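Local structure of PT26-6P (Thermococcus sp., 2WB7) at residues A29-K34 with D226-D231; S264-I269 with F286-N291; Q256-G261 with A376-I381. The protein is of unknown function but is encoded by a mobile element of Euryarchaea and joins immunoglobulin-like domains to a helical domain. All blocks are in the same frame, centred on the assembly; numbering follows the deposited sequence.

Contact 1: residues A29-K34 with D226-D231; sequences AELTAK and DVATID
Leu-31 and Ala-228 form the tight half of this contact, where helix 21-34 settles against an irregular loop. The CD1 methyl of Leu-31 sits 3.7 Å from CA of Ala-228, and the same CD1 lies 4.3 Å from the CG2 methyl of Ile-230. Tyr-259 of strand 253-261 touches both Leu-31 and Ala-228, and Ile-230 packs on Leu-254 of that strand, so the apolar half of the contact is buried. Ala-228 is the centre of an inverse gamma turn, a sharp bend that brings the weakly bonded N-H of Thr-229 back to the carbonyl of Val-227 and sends residues 229-231 past the helix in an extended course. The contact is thus a helix-on-loop join between the start of the chain and the connection that leads into strand 253-261.

The other half is polar and lies nearer solvent. Lys-34 passes its CD over the carbonyl O of Val-227 (3.2 Å) and then bends at its last torsion (chi4 78°), which brings NZ to 2.9 Å from Thr-229 O, almost in line with that C=O bond. The same NZ forms a salt bridge with Glu-30 OE2 (2.9 Å), one helical turn back, and reaches a water at 3.2 Å that donates to Asp-231 OD1. Glu-30, extended beyond CG, takes the backbone N-H of Asp-231 on the syn side of OE2, with N and OE2 3.0 Å apart and the donor 22° out of the carboxylate plane. The carboxylates of Glu-30 and Asp-231 also come close, their planes turned 36° apart, and the ammonium of Lys-34 probably offsets part of that charge.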
ATOM      1  N   ALA A  29      11.827   0.813   4.844  1.00 43.77           N
ATOM      2  CA  ALA A  29      12.977   0.430   4.037  1.00 44.50           C
ATOM      3  C   ALA A  29      12.670  -0.813   3.212  1.00 45.56           C
ATOM      4  O   ALA A  29      12.904  -0.861   2.002  1.00 45.69           O
ATOM      5  CB  ALA A  29      14.155   0.174   4.925  1.00 44.21           C
ATOM      6  N   GLU A  30      12.161  -1.840   3.872  1.00 46.90           N
ATOM      7  CA  GLU A  30      11.856  -3.079   3.171  1.00 48.06           C
ATOM      8  C   GLU A  30      10.863  -2.851   2.041  1.00 48.51           C
ATOM      9  O   GLU A  30      11.031  -3.370   0.944  1.00 48.90           O
ATOM     10  CB  GLU A  30      11.319  -4.124   4.144  1.00 48.13           C
ATOM     11  CG  GLU A  30      10.799  -5.362   3.458  1.00 49.94           C
ATOM     12  CD  GLU A  30      10.063  -6.289   4.414  1.00 52.12           C
ATOM     13  OE1 GLU A  30      10.091  -6.024   5.639  1.00 52.32           O
ATOM     14  OE2 GLU A  30       9.456  -7.277   3.935  1.00 52.57           O
ATOM     15  N   LEU A  31       9.814  -2.084   2.318  1.00 49.37           N
ATOM     16  CA  LEU A  31       8.758  -1.836   1.336  1.00 49.62           C
ATOM     17  C   LEU A  31       9.274  -1.010   0.168  1.00 49.97           C
ATOM     18  O   LEU A  31       8.945  -1.281  -0.984  1.00 49.82           O
ATOM     19  CB  LEU A  31       7.576  -1.116   1.987  1.00 49.70           C
ATOM     20  CG  LEU A  31       6.268  -1.276   1.216  1.00 49.89           C
ATOM     21  CD1 LEU A  31       5.944  -2.747   1.128  1.00 50.81           C
ATOM     22  CD2 LEU A  31       5.139  -0.550   1.904  1.00 48.96           C
ATOM     23  N   THR A  32      10.079   0.002   0.478  1.00 50.38           N
ATOM     24  CA  THR A  32      10.676   0.853  -0.540  1.00 50.94           C
ATOM     25  C   THR A  32      11.531   0.051  -1.517  1.00 51.20           C
ATOM     26  O   THR A  32      11.437   0.246  -2.724  1.00 51.40           O
ATOM     27  CB  THR A  32      11.550   1.964   0.070  1.00 50.98           C
ATOM     28  OG1 THR A  32      10.718   3.005   0.590  1.00 51.19           O
ATOM     29  CG2 THR A  32      12.439   2.560  -0.999  1.00 51.61           C
ATOM     30  N   ALA A  33      12.370  -0.841  -0.988  1.00 51.46           N
ATOM     31  CA  ALA A  33      13.181  -1.716  -1.820  1.00 51.28           C
ATOM     32  C   ALA A  33      12.287  -2.452  -2.792  1.00 51.47           C
ATOM     33  O   ALA A  33      12.563  -2.497  -3.974  1.00 51.22           O
ATOM     34  CB  ALA A  33      13.938  -2.701  -0.970  1.00 51.07           C
ATOM     35  N   LYS A  34      11.211  -3.039  -2.289  1.00 52.19           N
ATOM     36  CA  LYS A  34      10.272  -3.758  -3.151  1.00 52.98           C
ATOM     37  C   LYS A  34       9.728  -2.882  -4.298  1.00 53.28           C
ATOM     38  O   LYS A  34       9.270  -3.389  -5.313  1.00 52.99           O
ATOM     39  CB  LYS A  34       9.094  -4.295  -2.328  1.00 53.03           C
ATOM     40  CG  LYS A  34       9.360  -5.501  -1.428  1.00 53.19           C
ATOM     41  CD  LYS A  34       8.004  -6.055  -0.922  1.00 54.56           C
ATOM     42  CE  LYS A  34       8.120  -7.409  -0.218  1.00 55.28           C
ATOM     43  NZ  LYS A  34       8.622  -7.287   1.185  1.00 55.53           N
ATOM     44  N   ASP A 226      -0.502  -6.479  -3.725  1.00 65.02           N
ATOM     45  CA  ASP A 226       0.087  -7.660  -3.087  1.00 64.98           C
ATOM     46  C   ASP A 226       1.594  -7.527  -3.038  1.00 64.18           C
ATOM     47  O   ASP A 226       2.251  -8.110  -2.183  1.00 64.10           O
ATOM     48  CB  ASP A 226      -0.271  -8.929  -3.847  1.00 65.45           C
ATOM     49  CG  ASP A 226      -1.743  -9.068  -4.057  1.00 67.34           C
ATOM     50  OD1 ASP A 226      -2.458  -8.043  -3.930  1.00 68.43           O
ATOM     51  OD2 ASP A 226      -2.180 -10.206  -4.345  1.00 69.92           O
ATOM     52  N   VAL A 227       2.143  -6.761  -3.970  1.00 63.53           N
ATOM     53  CA  VAL A 227       3.569  -6.447  -3.954  1.00 62.88           C
ATOM     54  C   VAL A 227       3.975  -5.731  -2.651  1.00 61.97           C
ATOM     55  O   VAL A 227       5.110  -5.864  -2.177  1.00 61.72           O
ATOM     56  CB  VAL A 227       3.948  -5.560  -5.158  1.00 63.08           C
ATOM     57  CG1 VAL A 227       5.444  -5.305  -5.162  1.00 63.49           C
ATOM     58  CG2 VAL A 227       3.482  -6.206  -6.474  1.00 63.29           C
ATOM     59  N   ALA A 228       3.023  -4.994  -2.074  1.00 60.81           N
ATOM     60  CA  ALA A 228       3.258  -4.173  -0.894  1.00 59.48           C
ATOM     61  C   ALA A 228       3.034  -4.900   0.429  1.00 58.64           C
ATOM     62  O   ALA A 228       2.224  -4.488   1.245  1.00 58.66           O
ATOM     63  CB  ALA A 228       2.408  -2.929  -0.955  1.00 59.57           C
ATOM     64  N   THR A 229       3.773  -5.974   0.647  1.00 57.72           N
ATOM     65  CA  THR A 229       3.681  -6.731   1.875  1.00 56.66           C
ATOM     66  C   THR A 229       4.930  -6.519   2.700  1.00 56.00           C
ATOM     67  O   THR A 229       6.021  -6.534   2.158  1.00 55.93           O
ATOM     68  CB  THR A 229       3.620  -8.216   1.550  1.00 56.58           C
ATOM     69  OG1 THR A 229       2.333  -8.520   1.011  1.00 56.22           O
ATOM     70  CG2 THR A 229       3.864  -9.049   2.793  1.00 56.99           C
ATOM     71  N   ILE A 230       4.779  -6.318   4.004  1.00 55.29           N
ATOM     72  CA  ILE A 230       5.935  -6.376   4.897  1.00 54.58           C
ATOM     73  C   ILE A 230       6.014  -7.751   5.566  1.00 54.25           C
ATOM     74  O   ILE A 230       4.996  -8.351   5.897  1.00 53.88           O
ATOM     75  CB  ILE A 230       5.921  -5.267   5.957  1.00 54.46           C
ATOM     76  CG1 ILE A 230       4.634  -5.311   6.764  1.00 54.43           C
ATOM     77  CG2 ILE A 230       6.071  -3.908   5.306  1.00 54.44           C
ATOM     78  CD1 ILE A 230       4.636  -4.333   7.940  1.00 54.70           C
ATOM     79  N   ASP A 231       7.227  -8.256   5.741  1.00 54.05           N
ATOM     80  CA  ASP A 231       7.422  -9.572   6.341  1.00 54.08           C
ATOM     81  C   ASP A 231       6.995  -9.538   7.797  1.00 53.35           C
ATOM     82  O   ASP A 231       7.516  -8.743   8.587  1.00 53.56           O
ATOM     83  CB  ASP A 231       8.894  -9.996   6.271  1.00 54.64           C
ATOM     84  CG  ASP A 231       9.395 -10.179   4.843  1.00 56.58           C
ATOM     85  OD1 ASP A 231       8.625 -10.688   3.989  1.00 58.34           O
ATOM     86  OD2 ASP A 231      10.566  -9.810   4.579  1.00 58.58           O
TER
HETATM   87  O   HOH W   1       7.037  -9.783   2.306  1.00 57.11           O

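Contact 2: residues S264-I269 with F286-N291; sequences SDFIII and FLITPN
Phe-266 and Ile-288 lie side by side on one face of a two-stranded antiparallel ladder, pointing the same way. A chi1 of 64° places the Phe-266 ring between its own backbone N and carbonyl carbon, and from there CD1 meets the CG2 methyl of Ile-288 at 4.1 Å. Ile-268 continues this row and fills two hollows with different branches: its CG1 comes alongside CG1 of Ile-288, while its CG2 meets CD2 of the Phe-286 ring, 3.9 Å away and approached obliquely. On the reverse face the bumps pair straight across the strands. CB of Ile-269 rests 3.9 Å from CB of Leu-287, and CG1 of Ile-267 lies beside Thr-289.

Reciprocal backbone hydrogen bonds join Ile-267 with Thr-289 and Ile-269 with Leu-287, and the N-H of Asn-291 gives a further bond to Asp-265 O (2.8 Å) just beyond the strands. The Asn-291 side chain folds across the mouth of the hairpin, its amide set against the carbonyl of Ser-264. Cutting Asn-291 back to an alanine removes that amide and would probably open a gap beside the Ser-264 carbonyl and leave Thr-32 of helix 21-34 without the amide it packs on.

These strands form a beta hairpin within the second immunoglobulin-like domain. The Ile-267 and Leu-287 face is covered by Ala-24, His-25 and Ala-28 of helix 21-34, whereas Phe-266 and Ile-268 pack on Leu-375 of strand 370-379, and strand 336-343 pairs with the outer edge of 286-290.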
ATOM      1  N   SER A 264       4.309   4.475  -5.190  1.00 35.46           N
ATOM      2  CA  SER A 264       5.695   4.595  -5.630  1.00 35.30           C
ATOM      3  C   SER A 264       6.334   5.883  -5.112  1.00 35.26           C
ATOM      4  O   SER A 264       7.548   5.963  -4.961  1.00 35.19           O
ATOM      5  CB  SER A 264       5.764   4.566  -7.148  1.00 35.15           C
ATOM      6  OG  SER A 264       5.322   3.324  -7.666  1.00 35.79           O
ATOM      7  N   ASP A 265       5.519   6.895  -4.847  1.00 35.17           N
ATOM      8  CA  ASP A 265       6.046   8.198  -4.448  1.00 35.34           C
ATOM      9  C   ASP A 265       6.344   8.280  -2.953  1.00 35.77           C
ATOM     10  O   ASP A 265       7.399   8.784  -2.556  1.00 35.85           O
ATOM     11  CB  ASP A 265       5.079   9.311  -4.840  1.00 35.04           C
ATOM     12  CG  ASP A 265       4.782   9.325  -6.331  1.00 35.14           C
ATOM     13  OD1 ASP A 265       5.553   8.692  -7.090  1.00 34.41           O
ATOM     14  OD2 ASP A 265       3.779   9.956  -6.739  1.00 34.07           O
ATOM     15  N   PHE A 266       5.408   7.796  -2.132  1.00 35.92           N
ATOM     16  CA  PHE A 266       5.602   7.727  -0.688  1.00 36.06           C
ATOM     17  C   PHE A 266       4.779   6.613  -0.067  1.00 35.65           C
ATOM     18  O   PHE A 266       3.890   6.060  -0.711  1.00 36.05           O
ATOM     19  CB  PHE A 266       5.298   9.067  -0.013  1.00 36.47           C
ATOM     20  CG  PHE A 266       3.865   9.515  -0.137  1.00 38.62           C
ATOM     21  CD1 PHE A 266       3.012   9.438   0.940  1.00 40.78           C
ATOM     22  CD2 PHE A 266       3.378  10.037  -1.321  1.00 40.36           C
ATOM     23  CE1 PHE A 266       1.695   9.866   0.825  1.00 42.62           C
ATOM     24  CE2 PHE A 266       2.074  10.465  -1.434  1.00 40.70           C
ATOM     25  CZ  PHE A 266       1.231  10.383  -0.370  1.00 41.43           C
ATOM     26  N   ILE A 267       5.086   6.263   1.173  1.00 34.93           N
ATOM     27  CA  ILE A 267       4.433   5.125   1.802  1.00 34.72           C
ATOM     28  C   ILE A 267       3.974   5.443   3.211  1.00 34.29           C
ATOM     29  O   ILE A 267       4.417   6.411   3.832  1.00 34.35           O
ATOM     30  CB  ILE A 267       5.346   3.890   1.851  1.00 34.77           C
ATOM     31  CG1 ILE A 267       6.320   3.986   3.025  1.00 36.33           C
ATOM     32  CG2 ILE A 267       6.128   3.752   0.567  1.00 35.24           C
ATOM     33  CD1 ILE A 267       7.396   2.906   3.018  1.00 38.34           C
ATOM     34  N   ILE A 268       3.050   4.634   3.701  1.00 33.75           N
ATOM     35  CA  ILE A 268       2.610   4.733   5.069  1.00 33.23           C
ATOM     36  C   ILE A 268       2.836   3.391   5.743  1.00 33.29           C
ATOM     37  O   ILE A 268       2.382   2.347   5.245  1.00 33.58           O
ATOM     38  CB  ILE A 268       1.133   5.107   5.152  1.00 33.12           C
ATOM     39  CG1 ILE A 268       0.909   6.505   4.577  1.00 32.99           C
ATOM     40  CG2 ILE A 268       0.642   5.021   6.590  1.00 32.25           C
ATOM     41  CD1 ILE A 268      -0.538   6.982   4.705  1.00 33.42           C
ATOM     42  N   ILE A 269       3.555   3.404   6.861  1.00 32.63           N
ATOM     43  CA  ILE A 269       3.683   2.196   7.666  1.00 32.24           C
ATOM     44  C   ILE A 269       2.762   2.336   8.874  1.00 32.24           C
ATOM     45  O   ILE A 269       2.667   3.425   9.465  1.00 32.26           O
ATOM     46  CB  ILE A 269       5.130   1.954   8.133  1.00 32.09           C
ATOM     47  CG1 ILE A 269       6.014   1.606   6.943  1.00 31.69           C
ATOM     48  CG2 ILE A 269       5.169   0.826   9.136  1.00 31.91           C
ATOM     49  CD1 ILE A 269       5.409   0.559   6.036  1.00 31.56           C
ATOM     50  N   PHE A 286       1.322   6.046  12.732  1.00 31.35           N
ATOM     51  CA  PHE A 286       1.583   5.957  11.304  1.00 31.73           C
ATOM     52  C   PHE A 286       2.879   6.648  10.906  1.00 31.81           C
ATOM     53  O   PHE A 286       3.154   7.767  11.327  1.00 31.71           O
ATOM     54  CB  PHE A 286       0.439   6.573  10.512  1.00 32.00           C
ATOM     55  CG  PHE A 286      -0.894   5.948  10.774  1.00 32.63           C
ATOM     56  CD1 PHE A 286      -1.726   6.443  11.776  1.00 33.64           C
ATOM     57  CD2 PHE A 286      -1.342   4.894   9.990  1.00 33.67           C
ATOM     58  CE1 PHE A 286      -2.982   5.877  12.010  1.00 33.88           C
ATOM     59  CE2 PHE A 286      -2.602   4.319  10.213  1.00 34.64           C
ATOM     60  CZ  PHE A 286      -3.423   4.815  11.224  1.00 33.51           C
ATOM     61  N   LEU A 287       3.671   5.976  10.086  1.00 31.87           N
ATOM     62  CA  LEU A 287       4.874   6.562   9.537  1.00 32.19           C
ATOM     63  C   LEU A 287       4.597   6.994   8.105  1.00 32.84           C
ATOM     64  O   LEU A 287       4.075   6.210   7.305  1.00 32.91           O
ATOM     65  CB  LEU A 287       5.966   5.507   9.530  1.00 31.99           C
ATOM     66  CG  LEU A 287       7.351   5.991   9.167  1.00 31.93           C
ATOM     67  CD1 LEU A 287       7.632   7.280   9.901  1.00 33.30           C
ATOM     68  CD2 LEU A 287       8.319   4.947   9.594  1.00 32.11           C
ATOM     69  N   ILE A 288       4.923   8.236   7.776  1.00 33.57           N
ATOM     70  CA  ILE A 288       4.822   8.698   6.399  1.00 34.41           C
ATOM     71  C   ILE A 288       6.226   8.972   5.864  1.00 35.41           C
ATOM     72  O   ILE A 288       6.935   9.785   6.417  1.00 35.12           O
ATOM     73  CB  ILE A 288       3.970   9.970   6.295  1.00 34.22           C
ATOM     74  CG1 ILE A 288       2.565   9.724   6.839  1.00 33.30           C
ATOM     75  CG2 ILE A 288       3.863  10.426   4.853  1.00 33.99           C
ATOM     76  CD1 ILE A 288       1.663  10.931   6.716  1.00 30.85           C
ATOM     77  N   THR A 289       6.633   8.281   4.806  1.00 37.31           N
ATOM     78  CA  THR A 289       8.012   8.387   4.303  1.00 39.81           C
ATOM     79  C   THR A 289       8.025   8.673   2.821  1.00 41.09           C
ATOM     80  O   THR A 289       7.380   7.960   2.055  1.00 41.18           O
ATOM     81  CB  THR A 289       8.790   7.055   4.457  1.00 39.69           C
ATOM     82  OG1 THR A 289       8.353   6.368   5.630  1.00 41.97           O
ATOM     83  CG2 THR A 289      10.286   7.296   4.550  1.00 39.50           C
ATOM     84  N   PRO A 290       8.763   9.706   2.399  1.00 42.66           N
ATOM     85  CA  PRO A 290       8.916   9.823   0.960  1.00 43.90           C
ATOM     86  C   PRO A 290       9.666   8.575   0.518  1.00 45.17           C
ATOM     87  O   PRO A 290      10.441   8.018   1.299  1.00 45.34           O
ATOM     88  CB  PRO A 290       9.786  11.067   0.800  1.00 43.76           C
ATOM     89  CG  PRO A 290      10.527  11.177   2.110  1.00 43.51           C
ATOM     90  CD  PRO A 290       9.507  10.748   3.126  1.00 42.98           C
ATOM     91  N   ASN A 291       9.407   8.112  -0.697  1.00 46.57           N
ATOM     92  CA  ASN A 291      10.035   6.897  -1.192  1.00 47.81           C
ATOM     93  C   ASN A 291      11.330   7.245  -1.939  1.00 48.36           C
ATOM     94  O   ASN A 291      11.294   7.776  -3.061  1.00 48.31           O
ATOM     95  CB  ASN A 291       9.058   6.107  -2.060  1.00 48.21           C
ATOM     96  CG  ASN A 291       9.734   5.007  -2.813  1.00 49.90           C
ATOM     97  OD1 ASN A 291      10.961   4.962  -2.878  1.00 52.00           O
ATOM     98  ND2 ASN A 291       8.948   4.104  -3.393  1.00 52.15           N
TER

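Contact 3: residues Q256-G261 with A376-I381; sequences QNKYAG and AAEPMI
Lys-258 and Glu-378 face each other as a hydrogen-bonded pair of antiparallel strands. Their backbones bond both ways: Lys-258 N gives to Glu-378 O at 2.9 Å, and Glu-378 N gives to Lys-258 O at 2.8 Å. Ala-260 and Ala-376 repeat the exchange two residues on. Beyond the strand end, the N-H of Met-380, a selenomethionine at the centre of an inverse gamma turn, reaches Gln-256 O at 2.9 Å, and its SE lies against CB of Lys-258.

The side chains of Lys-258 and Glu-378 run the same way, but the lysine bends at chi3 (-28°), and its NZ is only weakly bonded to Glu-378 OE1, at 3.3 Å, in a long salt bridge. Both ends have other support: Lys-258 makes a cation-pi contact with Trp-156, while Tyr-152 bonds OE1 and His-354 bonds OE2 of Glu-378.

On the opposite face, Ala-377 CB approaches CD2 and CE2 of the Tyr-259 ring obliquely, 3.7 Å from each, and CB of Asn-257 lies over one face of that ring, toward its rim. ND2 of Asn-257 lies over the ring of Pro-379, whose N is no acceptor, and its hydrogen bond is with Thr-270 OG1. Tyr-259 OH bonds with Ile-268 O, and Gln-256 NE2 with Ile-230 O.

The chemistry is therefore uneven across the sheet: one face carries a charged pair whose partners on helix 149-157 and strand 350-364 probably hold it more firmly than its own weak bond does, and the other is uncharged, with the ND2 of its amide bonded to Thr-270 of the adjoining strand.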
ATOM      1  N   GLN A 256      -0.110  -5.285   8.241  1.00 32.73           N
ATOM      2  CA  GLN A 256      -0.168  -5.188   6.798  1.00 33.09           C
ATOM      3  C   GLN A 256      -1.136  -4.029   6.511  1.00 33.37           C
ATOM      4  O   GLN A 256      -2.094  -3.805   7.270  1.00 33.42           O
ATOM      5  CB  GLN A 256      -0.669  -6.490   6.164  1.00 33.12           C
ATOM      6  CG  GLN A 256       0.183  -7.728   6.416  1.00 33.76           C
ATOM      7  CD  GLN A 256       1.563  -7.631   5.809  1.00 36.14           C
ATOM      8  OE1 GLN A 256       1.779  -6.949   4.802  1.00 36.96           O
ATOM      9  NE2 GLN A 256       2.518  -8.322   6.418  1.00 37.51           N
ATOM     10  N   ASN A 257      -0.880  -3.280   5.439  1.00 33.25           N
ATOM     11  CA  ASN A 257      -1.802  -2.244   4.986  1.00 33.03           C
ATOM     12  C   ASN A 257      -2.277  -2.577   3.582  1.00 32.97           C
ATOM     13  O   ASN A 257      -1.528  -3.126   2.791  1.00 32.98           O
ATOM     14  CB  ASN A 257      -1.113  -0.876   4.926  1.00 33.17           C
ATOM     15  CG  ASN A 257      -0.987  -0.212   6.273  1.00 33.67           C
ATOM     16  OD1 ASN A 257       0.060  -0.271   6.903  1.00 37.37           O
ATOM     17  ND2 ASN A 257      -2.042   0.439   6.715  1.00 34.50           N
ATOM     18  N   LYS A 258      -3.512  -2.215   3.266  1.00 32.95           N
ATOM     19  CA  LYS A 258      -3.989  -2.232   1.900  1.00 32.83           C
ATOM     20  C   LYS A 258      -3.767  -0.822   1.334  1.00 32.32           C
ATOM     21  O   LYS A 258      -4.139   0.161   1.961  1.00 32.00           O
ATOM     22  CB  LYS A 258      -5.471  -2.571   1.900  1.00 33.26           C
ATOM     23  CG  LYS A 258      -5.972  -3.260   0.644  1.00 35.73           C
ATOM     24  CD  LYS A 258      -7.466  -3.019   0.445  1.00 40.62           C
ATOM     25  CE  LYS A 258      -8.219  -2.797   1.774  1.00 43.54           C
ATOM     26  NZ  LYS A 258      -9.682  -2.430   1.570  1.00 44.96           N
ATOM     27  N   TYR A 259      -3.146  -0.717   0.164  1.00 32.06           N
ATOM     28  CA  TYR A 259      -2.784   0.592  -0.388  1.00 31.72           C
ATOM     29  C   TYR A 259      -3.524   0.913  -1.672  1.00 31.66           C
ATOM     30  O   TYR A 259      -3.799   0.015  -2.455  1.00 31.66           O
ATOM     31  CB  TYR A 259      -1.295   0.644  -0.715  1.00 31.68           C
ATOM     32  CG  TYR A 259      -0.361   0.518   0.458  1.00 31.44           C
ATOM     33  CD1 TYR A 259       0.263  -0.692   0.736  1.00 32.00           C
ATOM     34  CD2 TYR A 259      -0.078   1.612   1.266  1.00 30.29           C
ATOM     35  CE1 TYR A 259       1.131  -0.813   1.810  1.00 33.18           C
ATOM     36  CE2 TYR A 259       0.779   1.509   2.335  1.00 30.79           C
ATOM     37  CZ  TYR A 259       1.392   0.295   2.600  1.00 32.73           C
ATOM     38  OH  TYR A 259       2.255   0.170   3.666  1.00 33.56           O
ATOM     39  N   ALA A 260      -3.814   2.198  -1.891  1.00 31.35           N
ATOM     40  CA  ALA A 260      -4.251   2.696  -3.188  1.00 31.74           C
ATOM     41  C   ALA A 260      -3.632   4.076  -3.405  1.00 32.19           C
ATOM     42  O   ALA A 260      -3.421   4.813  -2.442  1.00 32.56           O
ATOM     43  CB  ALA A 260      -5.767   2.778  -3.258  1.00 31.62           C
ATOM     44  N   GLY A 261      -3.346   4.439  -4.654  1.00 32.05           N
ATOM     45  CA  GLY A 261      -2.779   5.756  -4.921  1.00 31.82           C
ATOM     46  C   GLY A 261      -1.313   5.773  -5.331  1.00 31.88           C
ATOM     47  O   GLY A 261      -0.858   4.898  -6.053  1.00 31.48           O
ATOM     48  N   ALA A 376      -3.829   6.198   0.001  1.00 30.56           N
ATOM     49  CA  ALA A 376      -4.759   5.658   0.970  1.00 30.27           C
ATOM     50  C   ALA A 376      -4.148   4.364   1.462  1.00 29.98           C
ATOM     51  O   ALA A 376      -3.636   3.574   0.668  1.00 29.96           O
ATOM     52  CB  ALA A 376      -6.127   5.406   0.334  1.00 30.25           C
ATOM     53  N   ALA A 377      -4.175   4.158   2.768  1.00 29.30           N
ATOM     54  CA  ALA A 377      -3.600   2.953   3.334  1.00 29.18           C
ATOM     55  C   ALA A 377      -4.491   2.537   4.470  1.00 29.17           C
ATOM     56  O   ALA A 377      -4.758   3.326   5.384  1.00 29.51           O
ATOM     57  CB  ALA A 377      -2.184   3.207   3.839  1.00 28.95           C
ATOM     58  N   GLU A 378      -4.979   1.305   4.403  1.00 28.95           N
ATOM     59  CA  GLU A 378      -5.875   0.805   5.428  1.00 29.14           C
ATOM     60  C   GLU A 378      -5.228  -0.358   6.186  1.00 28.83           C
ATOM     61  O   GLU A 378      -4.969  -1.415   5.611  1.00 28.67           O
ATOM     62  CB  GLU A 378      -7.220   0.407   4.820  1.00 28.96           C
ATOM     63  CG  GLU A 378      -8.075  -0.410   5.756  1.00 30.86           C
ATOM     64  CD  GLU A 378      -9.456  -0.735   5.202  1.00 32.24           C
ATOM     65  OE1 GLU A 378      -9.775  -0.301   4.076  1.00 32.49           O
ATOM     66  OE2 GLU A 378     -10.227  -1.422   5.907  1.00 32.78           O
ATOM     67  N   PRO A 379      -4.941  -0.148   7.479  1.00 28.80           N
ATOM     68  CA  PRO A 379      -4.371  -1.191   8.321  1.00 29.13           C
ATOM     69  C   PRO A 379      -5.331  -2.354   8.361  1.00 29.54           C
ATOM     70  O   PRO A 379      -6.520  -2.155   8.608  1.00 29.82           O
ATOM     71  CB  PRO A 379      -4.305  -0.534   9.700  1.00 29.04           C
ATOM     72  CG  PRO A 379      -4.277   0.924   9.429  1.00 29.28           C
ATOM     73  CD  PRO A 379      -5.120   1.119   8.206  1.00 28.65           C
HETATM   74  N   MSE A 380      -4.833  -3.555   8.094  1.00 29.88           N
HETATM   75  CA  MSE A 380      -5.699  -4.718   7.968  1.00 29.69           C
HETATM   76  C   MSE A 380      -6.100  -5.230   9.346  1.00 30.52           C
HETATM   77  O   MSE A 380      -5.775  -6.352   9.732  1.00 30.71           O
HETATM   78  CB  MSE A 380      -4.988  -5.785   7.152  1.00 29.53           C
HETATM   79  CG  MSE A 380      -4.740  -5.357   5.713  1.00 27.62           C
HETATM   80 SE   MSE A 380      -6.412  -5.239   4.782  0.50 22.93          SE
HETATM   81  CE  MSE A 380      -6.441  -7.121   4.398  1.00 24.20           C
ATOM     82  N   ILE A 381      -6.775  -4.377  10.108  1.00 31.26           N
ATOM     83  CA  ILE A 381      -7.147  -4.726  11.464  1.00 31.91           C
ATOM     84  C   ILE A 381      -8.496  -5.415  11.437  1.00 32.43           C
ATOM     85  O   ILE A 381      -9.130  -5.534  10.390  1.00 33.28           O
ATOM     86  CB  ILE A 381      -7.206  -3.489  12.400  1.00 31.82           C
ATOM     87  CG1 ILE A 381      -8.147  -2.409  11.850  1.00 32.90           C
ATOM     88  CG2 ILE A 381      -5.834  -2.905  12.609  1.00 31.46           C
ATOM     89  CD1 ILE A 381      -9.526  -2.329  12.552  1.00 32.07           C
TER

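In the fold
Contacts 2 and 3 belong to one antiparallel sheet, in which strands 253-261 and 266-272 are neighbours, and contact 2 is nested in the loop that contact 3 closes. Their centres lie about 12 Å apart. Tyr-259 ties them: its OH is 2.7 Å from Ile-268 O, a probable hydrogen bond. Contact 1 closes earlier in the chain and lies against this sheet, its centre about 11 Å from that of contact 2 and 13 Å from that of contact 3. Leu-31 reaches both, its CB packing on Ile-267 and its CD2 on Ile-269 and the Tyr-259 hydroxyl, while Gln-256 NE2 probably bonds Ile-230 O.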